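Local coordinates for SusD-like carbohydrate binding protein (Bacteroides vulgatus, PDB 3LEW) that probably binds carbohydrate at the outer membrane, as a SusD-family protein thought to take part in nutrient binding, at residues A[48-60]-A[399-412]. Sequence-based numbering, arbitrary orientation. Where two conformers were deposited one is given.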
HETATM    1  N   MSE A  48       2.456   5.065   5.575  1.00 16.89           N
HETATM    2  CA  MSE A  48       1.878   5.546   4.327  1.00 17.39           C
HETATM    3  C   MSE A  48       0.766   4.611   3.802  1.00 16.51           C
HETATM    4  O   MSE A  48      -0.268   5.086   3.333  1.00 15.08           O
HETATM    5  CB  MSE A  48       2.969   5.760   3.284  1.00 17.19           C
HETATM    6  CG  MSE A  48       3.807   7.046   3.567  1.00 18.42           C
HETATM    7 SE   MSE A  48       5.371   6.651   4.607  0.75 18.84          SE
HETATM    8  CE  MSE A  48       6.361   5.906   3.379  1.00 20.20           C
ATOM      9  N   LEU A  49       0.936   3.299   3.967  1.00 14.44           N
ATOM     10  CA  LEU A  49      -0.111   2.340   3.557  1.00 14.20           C
ATOM     11  C   LEU A  49      -1.383   2.604   4.360  1.00 13.99           C
ATOM     12  O   LEU A  49      -2.510   2.596   3.835  1.00 15.37           O
ATOM     13  CB  LEU A  49       0.364   0.917   3.788  1.00 14.31           C
ATOM     14  CG  LEU A  49       1.624   0.535   2.988  1.00 14.97           C
ATOM     15  CD1 LEU A  49       1.922  -0.948   3.258  1.00 16.31           C
ATOM     16  CD2 LEU A  49       1.474   0.744   1.479  1.00 16.61           C
ATOM     17  N   ARG A  50      -1.213   2.897   5.665  1.00 13.35           N
ATOM     18  CA  ARG A  50      -2.370   3.185   6.498  1.00 13.07           C
ATOM     19  C   ARG A  50      -3.041   4.504   6.096  1.00 12.59           C
ATOM     20  O   ARG A  50      -4.276   4.568   5.974  1.00 13.73           O
ATOM     21  CB  ARG A  50      -1.980   3.181   8.016  1.00 14.02           C
ATOM     22  CG  ARG A  50      -2.181   1.857   8.760  1.00 13.22           C
ATOM     23  CD  ARG A  50      -1.222   0.723   8.355  1.00 13.00           C
ATOM     24  NE  ARG A  50      -1.674   0.023   7.142  1.00 13.93           N
ATOM     25  CZ  ARG A  50      -1.000  -0.944   6.537  1.00 18.45           C
ATOM     26  NH1 ARG A  50       0.225  -1.315   6.950  1.00 18.70           N
ATOM     27  NH2 ARG A  50      -1.541  -1.554   5.487  1.00 17.34           N
ATOM     28  N   ALA A  51      -2.250   5.549   5.869  1.00 12.96           N
ATOM     29  CA  ALA A  51      -2.765   6.810   5.361  1.00 12.66           C
ATOM     30  C   ALA A  51      -3.578   6.592   4.098  1.00 12.94           C
ATOM     31  O   ALA A  51      -4.676   7.147   3.960  1.00 14.56           O
ATOM     32  CB  ALA A  51      -1.608   7.836   5.092  1.00 12.09           C
ATOM     33  N   ASN A  52      -3.045   5.771   3.198  1.00 13.21           N
ATOM     34  CA  ASN A  52      -3.671   5.497   1.915  1.00 15.16           C
ATOM     35  C   ASN A  52      -5.080   4.931   2.033  1.00 15.62           C
ATOM     36  O   ASN A  52      -5.939   5.259   1.241  1.00 17.54           O
ATOM     37  CB  ASN A  52      -2.822   4.577   1.026  1.00 15.16           C
ATOM     38  CG  ASN A  52      -1.498   5.240   0.566  1.00 17.62           C
ATOM     39  OD1 ASN A  52      -1.286   6.458   0.791  1.00 15.87           O
ATOM     40  ND2 ASN A  52      -0.563   4.413   0.053  1.00 17.08           N
ATOM     41  N   ASP A  53      -5.297   4.063   3.002  1.00 14.59           N
ATOM     42  CA  ASP A  53      -6.618   3.516   3.234  1.00 14.69           C
ATOM     43  C   ASP A  53      -7.523   4.447   3.995  1.00 13.83           C
ATOM     44  O   ASP A  53      -8.724   4.473   3.729  1.00 14.21           O
ATOM     45  CB  ASP A  53      -6.498   2.135   3.933  1.00 15.89           C
ATOM     46  CG  ASP A  53      -5.924   1.079   3.005  1.00 17.78           C
ATOM     47  OD1 ASP A  53      -6.202   1.111   1.768  1.00 17.03           O
ATOM     48  OD2 ASP A  53      -5.207   0.194   3.502  1.00 18.43           O
ATOM     49  N   ALA A  54      -6.986   5.216   4.955  1.00 12.66           N
ATOM     50  CA  ALA A  54      -7.773   6.216   5.648  1.00 13.54           C
ATOM     51  C   ALA A  54      -8.313   7.254   4.663  1.00 13.47           C
ATOM     52  O   ALA A  54      -9.389   7.811   4.854  1.00 14.17           O
ATOM     53  CB  ALA A  54      -6.927   6.912   6.781  1.00 13.03           C
HETATM   54  N   MSE A  55      -7.593   7.468   3.575  1.00 14.17           N
HETATM   55  CA  MSE A  55      -8.003   8.448   2.567  1.00 13.93           C
HETATM   56  C   MSE A  55      -8.867   7.838   1.414  1.00 14.43           C
HETATM   57  O   MSE A  55      -8.912   8.387   0.308  1.00 16.82           O
HETATM   58  CB  MSE A  55      -6.707   9.093   2.084  1.00 13.14           C
HETATM   59  CG  MSE A  55      -6.060   9.959   3.186  1.00 12.35           C
HETATM   60 SE   MSE A  55      -4.309  10.545   2.744  0.75 12.01          SE
HETATM   61  CE  MSE A  55      -4.679  11.818   1.322  1.00 13.28           C
ATOM     62  N   GLY A  56      -9.609   6.767   1.723  1.00 14.27           N
ATOM     63  CA  GLY A  56     -10.399   6.075   0.757  1.00 14.24           C
ATOM     64  C   GLY A  56     -11.879   6.064   1.132  1.00 14.05           C
ATOM     65  O   GLY A  56     -12.340   6.824   2.020  1.00 15.41           O
ATOM     66  N   SER A  57     -12.617   5.208   0.452  1.00 12.60           N
ATOM     67  CA  SER A  57     -14.055   5.140   0.609  1.00 12.52           C
ATOM     68  C   SER A  57     -14.490   4.133   1.627  1.00 13.04           C
ATOM     69  O   SER A  57     -15.682   4.097   1.943  1.00 13.13           O
ATOM     70  CB  SER A  57     -14.699   4.784  -0.750  1.00 13.14           C
ATOM     71  OG  SER A  57     -14.434   5.820  -1.709  1.00 13.93           O
ATOM     72  N   ASP A  58     -13.582   3.255   2.062  1.00 13.54           N
ATOM     73  CA  ASP A  58     -14.013   2.041   2.785  1.00 14.07           C
ATOM     74  C   ASP A  58     -13.650   1.943   4.258  1.00 13.49           C
ATOM     75  O   ASP A  58     -13.985   0.914   4.944  1.00 13.40           O
ATOM     76  CB  ASP A  58     -13.502   0.817   2.047  1.00 14.39           C
ATOM     77  CG  ASP A  58     -13.935   0.812   0.592  1.00 15.90           C
ATOM     78  OD1 ASP A  58     -15.129   1.133   0.380  1.00 16.35           O
ATOM     79  OD2 ASP A  58     -13.064   0.583  -0.294  1.00 15.71           O
ATOM     80  N   VAL A  59     -12.993   2.972   4.761  1.00 13.91           N
ATOM     81  CA  VAL A  59     -12.455   2.975   6.131  1.00 14.24           C
ATOM     82  C   VAL A  59     -12.997   4.187   6.866  1.00 14.73           C
ATOM     83  O   VAL A  59     -13.001   5.289   6.314  1.00 14.70           O
ATOM     84  CB  VAL A  59     -10.894   2.990   6.101  1.00 14.61           C
ATOM     85  CG1 VAL A  59     -10.270   3.215   7.502  1.00 15.53           C
ATOM     86  CG2 VAL A  59     -10.367   1.681   5.451  1.00 11.95           C
ATOM     87  N   VAL A  60     -13.495   3.952   8.082  1.00 14.05           N
ATOM     88  CA  VAL A  60     -13.924   4.953   9.042  0.50 13.67           C
ATOM     89  C   VAL A  60     -12.939   4.963  10.219  1.00 13.85           C
ATOM     90  O   VAL A  60     -12.785   3.910  10.875  1.00 13.85           O
ATOM     91  CB  VAL A  60     -15.326   4.556   9.621  0.50 14.20           C
ATOM     92  CG1 VAL A  60     -15.829   5.574  10.626  0.50 12.55           C
ATOM     93  CG2 VAL A  60     -16.373   4.324   8.493  0.50 11.44           C
ATOM     94  N   ARG A 399     -10.911  -3.246  -3.955  1.00 12.41           N
ATOM     95  CA  ARG A 399     -11.327  -2.682  -2.674  1.00 13.56           C
ATOM     96  C   ARG A 399     -11.726  -3.786  -1.709  1.00 12.59           C
ATOM     97  O   ARG A 399     -11.432  -3.692  -0.513  1.00 13.40           O
ATOM     98  CB  ARG A 399     -12.499  -1.711  -2.885  1.00 13.36           C
ATOM     99  CG  ARG A 399     -12.023  -0.406  -3.602  1.00 14.53           C
ATOM    100  CD  ARG A 399     -13.208   0.364  -4.113  1.00 16.74           C
ATOM    101  NE  ARG A 399     -14.125   0.726  -3.044  1.00 15.52           N
ATOM    102  CZ  ARG A 399     -15.354   1.204  -3.262  1.00 19.88           C
ATOM    103  NH1 ARG A 399     -15.807   1.369  -4.503  1.00 21.61           N
ATOM    104  NH2 ARG A 399     -16.145   1.530  -2.258  1.00 19.05           N
ATOM    105  N   LYS A 400     -12.370  -4.803  -2.239  1.00 12.72           N
ATOM    106  CA  LYS A 400     -12.888  -5.907  -1.415  1.00 12.98           C
ATOM    107  C   LYS A 400     -11.744  -6.799  -0.923  1.00 14.28           C
ATOM    108  O   LYS A 400     -11.685  -7.125   0.249  1.00 15.55           O
ATOM    109  CB  LYS A 400     -13.893  -6.726  -2.200  1.00 13.29           C
ATOM    110  CG  LYS A 400     -15.202  -6.010  -2.482  1.00 13.63           C
ATOM    111  CD  LYS A 400     -15.991  -6.740  -3.565  1.00 14.35           C
ATOM    112  CE  LYS A 400     -16.466  -8.154  -3.099  1.00 16.40           C
ATOM    113  NZ  LYS A 400     -17.009  -8.960  -4.253  1.00 15.44           N
ATOM    114  N   GLU A 401     -10.859  -7.167  -1.820  1.00 13.42           N
ATOM    115  CA  GLU A 401      -9.773  -8.125  -1.507  1.00 12.86           C
ATOM    116  C   GLU A 401      -8.607  -7.484  -0.776  1.00 14.15           C
ATOM    117  O   GLU A 401      -7.949  -8.156   0.025  1.00 13.28           O
ATOM    118  CB  GLU A 401      -9.290  -8.798  -2.802  1.00 13.98           C
ATOM    119  CG  GLU A 401      -8.057  -9.748  -2.678  1.00 13.70           C
ATOM    120  CD  GLU A 401      -8.282 -10.988  -1.830  1.00 14.84           C
ATOM    121  OE1 GLU A 401      -9.446 -11.318  -1.517  1.00 16.54           O
ATOM    122  OE2 GLU A 401      -7.277 -11.658  -1.485  1.00 15.55           O
ATOM    123  N   LEU A 402      -8.302  -6.222  -1.113  1.00 14.12           N
ATOM    124  CA  LEU A 402      -7.109  -5.519  -0.610  1.00 14.63           C
ATOM    125  C   LEU A 402      -7.399  -4.494   0.509  1.00 14.53           C
ATOM    126  O   LEU A 402      -6.541  -3.668   0.834  1.00 14.05           O
ATOM    127  CB  LEU A 402      -6.352  -4.830  -1.761  1.00 14.70           C
ATOM    128  CG  LEU A 402      -5.945  -5.787  -2.886  1.00 15.56           C
ATOM    129  CD1 LEU A 402      -5.375  -4.986  -4.098  1.00 15.62           C
ATOM    130  CD2 LEU A 402      -4.944  -6.861  -2.426  1.00 15.62           C
ATOM    131  N   TRP A 403      -8.584  -4.563   1.080  1.00 14.91           N
ATOM    132  CA  TRP A 403      -9.008  -3.641   2.142  1.00 14.34           C
ATOM    133  C   TRP A 403      -7.949  -3.570   3.225  1.00 13.98           C
ATOM    134  O   TRP A 403      -7.493  -4.595   3.743  1.00 14.66           O
ATOM    135  CB  TRP A 403     -10.345  -4.098   2.766  1.00 14.60           C
ATOM    136  CG  TRP A 403     -10.888  -3.122   3.784  1.00 13.61           C
ATOM    137  CD1 TRP A 403     -11.819  -2.136   3.561  1.00 13.12           C
ATOM    138  CD2 TRP A 403     -10.498  -2.993   5.185  1.00 13.38           C
ATOM    139  NE1 TRP A 403     -12.063  -1.439   4.737  1.00 14.29           N
ATOM    140  CE2 TRP A 403     -11.252  -1.948   5.733  1.00 12.77           C
ATOM    141  CE3 TRP A 403      -9.598  -3.676   6.012  1.00 13.79           C
ATOM    142  CZ2 TRP A 403     -11.099  -1.540   7.056  1.00 15.76           C
ATOM    143  CZ3 TRP A 403      -9.464  -3.258   7.332  1.00 15.96           C
ATOM    144  CH2 TRP A 403     -10.228  -2.218   7.830  1.00 16.98           C
ATOM    145  N   GLY A 404      -7.542  -2.365   3.580  1.00 14.70           N
ATOM    146  CA  GLY A 404      -6.589  -2.223   4.660  1.00 14.13           C
ATOM    147  C   GLY A 404      -5.112  -2.467   4.342  1.00 14.05           C
ATOM    148  O   GLY A 404      -4.269  -2.254   5.208  1.00 15.52           O
ATOM    149  N   GLU A 405      -4.810  -2.880   3.115  1.00 13.60           N
ATOM    150  CA  GLU A 405      -3.432  -3.203   2.725  1.00 13.41           C
ATOM    151  C   GLU A 405      -2.673  -2.081   2.021  1.00 13.41           C
ATOM    152  O   GLU A 405      -1.520  -2.272   1.656  1.00 14.68           O
ATOM    153  CB  GLU A 405      -3.436  -4.458   1.851  1.00 13.61           C
ATOM    154  CG  GLU A 405      -3.870  -5.703   2.648  1.00 14.47           C
ATOM    155  CD  GLU A 405      -3.945  -6.936   1.785  1.00 17.03           C
ATOM    156  OE1 GLU A 405      -2.870  -7.504   1.397  1.00 17.57           O
ATOM    157  OE2 GLU A 405      -5.098  -7.336   1.533  1.00 16.77           O
ATOM    158  N   GLY A 406      -3.291  -0.917   1.879  1.00 14.17           N
ATOM    159  CA  GLY A 406      -2.590   0.284   1.448  1.00 14.17           C
ATOM    160  C   GLY A 406      -2.827   0.820   0.044  1.00 15.09           C
ATOM    161  O   GLY A 406      -2.019   1.604  -0.441  1.00 15.87           O
ATOM    162  N   PHE A 407      -3.939   0.452  -0.584  1.00 14.86           N
ATOM    163  CA  PHE A 407      -4.164   0.766  -1.986  1.00 14.99           C
ATOM    164  C   PHE A 407      -5.291   1.774  -2.235  1.00 14.98           C
ATOM    165  O   PHE A 407      -5.417   2.238  -3.368  1.00 15.50           O
ATOM    166  CB  PHE A 407      -4.519  -0.508  -2.753  1.00 14.64           C
ATOM    167  CG  PHE A 407      -3.438  -1.553  -2.754  1.00 14.21           C
ATOM    168  CD1 PHE A 407      -2.447  -1.539  -3.703  1.00 16.32           C
ATOM    169  CD2 PHE A 407      -3.423  -2.561  -1.795  1.00 15.19           C
ATOM    170  CE1 PHE A 407      -1.444  -2.506  -3.690  1.00 15.60           C
ATOM    171  CE2 PHE A 407      -2.433  -3.553  -1.793  1.00 16.56           C
ATOM    172  CZ  PHE A 407      -1.456  -3.524  -2.761  1.00 18.98           C
ATOM    173  N   SER A 408      -6.115   2.111  -1.242  1.00 15.08           N
ATOM    174  CA  SER A 408      -7.341   2.863  -1.592  1.00 14.20           C
ATOM    175  C   SER A 408      -7.051   4.193  -2.289  1.00 14.36           C
ATOM    176  O   SER A 408      -7.596   4.477  -3.347  1.00 14.40           O
ATOM    177  CB  SER A 408      -8.250   3.138  -0.389  1.00 14.40           C
ATOM    178  OG  SER A 408      -8.640   1.938   0.299  1.00 14.77           O
ATOM    179  N   LEU A 409      -6.170   5.009  -1.706  1.00 14.57           N
ATOM    180  CA  LEU A 409      -5.840   6.324  -2.311  1.00 13.51           C
ATOM    181  C   LEU A 409      -5.106   6.140  -3.620  1.00 13.73           C
ATOM    182  O   LEU A 409      -5.257   6.929  -4.540  1.00 13.69           O
ATOM    183  CB  LEU A 409      -4.965   7.135  -1.368  1.00 14.47           C
ATOM    184  CG  LEU A 409      -4.511   8.534  -1.844  1.00 12.92           C
ATOM    185  CD1 LEU A 409      -5.707   9.530  -1.966  1.00 13.66           C
ATOM    186  CD2 LEU A 409      -3.412   9.089  -0.872  1.00 14.44           C
ATOM    187  N   ILE A 410      -4.264   5.104  -3.697  1.00 13.79           N
ATOM    188  CA  ILE A 410      -3.449   4.882  -4.906  1.00 13.74           C
ATOM    189  C   ILE A 410      -4.335   4.601  -6.103  1.00 13.84           C
ATOM    190  O   ILE A 410      -4.150   5.147  -7.180  1.00 12.83           O
ATOM    191  CB  ILE A 410      -2.486   3.662  -4.707  1.00 14.94           C
ATOM    192  CG1 ILE A 410      -1.545   3.913  -3.505  1.00 16.81           C
ATOM    193  CG2 ILE A 410      -1.802   3.292  -6.036  1.00 15.08           C
ATOM    194  CD1 ILE A 410      -0.758   5.199  -3.538  1.00 17.00           C
ATOM    195  N   ASP A 411      -5.405   3.869  -5.861  1.00 14.01           N
ATOM    196  CA  ASP A 411      -6.408   3.587  -6.892  1.00 13.05           C
ATOM    197  C   ASP A 411      -7.244   4.801  -7.243  1.00 14.26           C
ATOM    198  O   ASP A 411      -7.502   5.038  -8.413  1.00 15.72           O
ATOM    199  CB  ASP A 411      -7.313   2.450  -6.477  1.00 13.35           C
ATOM    200  CG  ASP A 411      -6.625   1.090  -6.550  1.00 16.93           C
ATOM    201  OD1 ASP A 411      -5.498   0.933  -7.116  1.00 16.79           O
ATOM    202  OD2 ASP A 411      -7.226   0.130  -6.010  1.00 18.33           O
ATOM    203  N   ILE A 412      -7.652   5.583  -6.233  1.00 13.80           N
ATOM    204  CA  ILE A 412      -8.400   6.835  -6.446  1.00 13.77           C
ATOM    205  C   ILE A 412      -7.613   7.788  -7.376  1.00 14.00           C
ATOM    206  O   ILE A 412      -8.153   8.370  -8.343  1.00 14.67           O
ATOM    207  CB  ILE A 412      -8.738   7.484  -5.076  1.00 14.15           C
ATOM    208  CG1 ILE A 412      -9.919   6.693  -4.466  1.00 16.14           C
ATOM    209  CG2 ILE A 412      -9.122   8.996  -5.207  1.00 15.95           C
ATOM    210  CD1 ILE A 412     -10.185   6.951  -2.988  1.00 20.29           C
TER
HETATM  211  O   HOH W   1      -4.365   0.321   6.102  1.00 17.30           O
HETATM  212  O   HOH W   2      -6.409  -1.032   0.149  1.00 14.03           O
HETATM  213  O   HOH W   3     -10.668   3.032   2.131  1.00 14.07           O
HETATM  214  O   HOH W   4     -10.907  -1.009   0.349  1.00 14.36           O
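Asp53 OD1 is gripped by three groups: Ser408 N at 3.2 Å, nearly along the C-O axis, Phe407 N by a weak bond, and a water that also donates to Leu402 O. The carboxylate thus meets the chain where helix 408-414 begins. It belongs to a buried contact in the SusD fold, where helix 48-54 and its C-terminal loop pack on the link between helices 387-401 and 408-414. That link opens with a type II beta turn, Leu402 to Glu405. Arg50 NH2 donates to Gly404 O of the turn at 2.8 Å, the oxygen lying out of the guanidinium plane. A water between Arg50 NE and Gly404 O adds a second link, while NH1 turns to Gln270. Asn52 ND2 donates to Gly406 O in its own amide plane, and the Asn52 side chain also has a polar partner in Tyr470. Leu409 N approaches Asn52 O from above the carbonyl plane. Gly406 lies close against helix 48-54, its CA 3.3 Å from Leu49 O in a CA-H...O contact. The selenomethionine methyl of Met55, CE, touches Leu409 CD2 at 3.7 Å.

Past the helix, Asp58 and Arg399 form a side-on salt bridge. Arg399 NH2 meets Asp58 OD1 at 2.9 Å and Arg399 NE meets Asp58 OD2 at 3.0 Å, each on a syn lone pair. The two planes are only 8° apart. The bend at chi3 (59°) turns the guanidinium edge to the carboxylate. An alanine at Arg399 is likely to leave the Asp58 carboxylate without its countercharge and freer to rotate. The Val59 side chain crosses the indole of Trp403 at about a right angle, with CG2 against NE1, CE2 and CZ2. In the plane of that ring, Trp403 NE1 donates an almost straight bond (175°) to Asp58 O, 3.0 Å away.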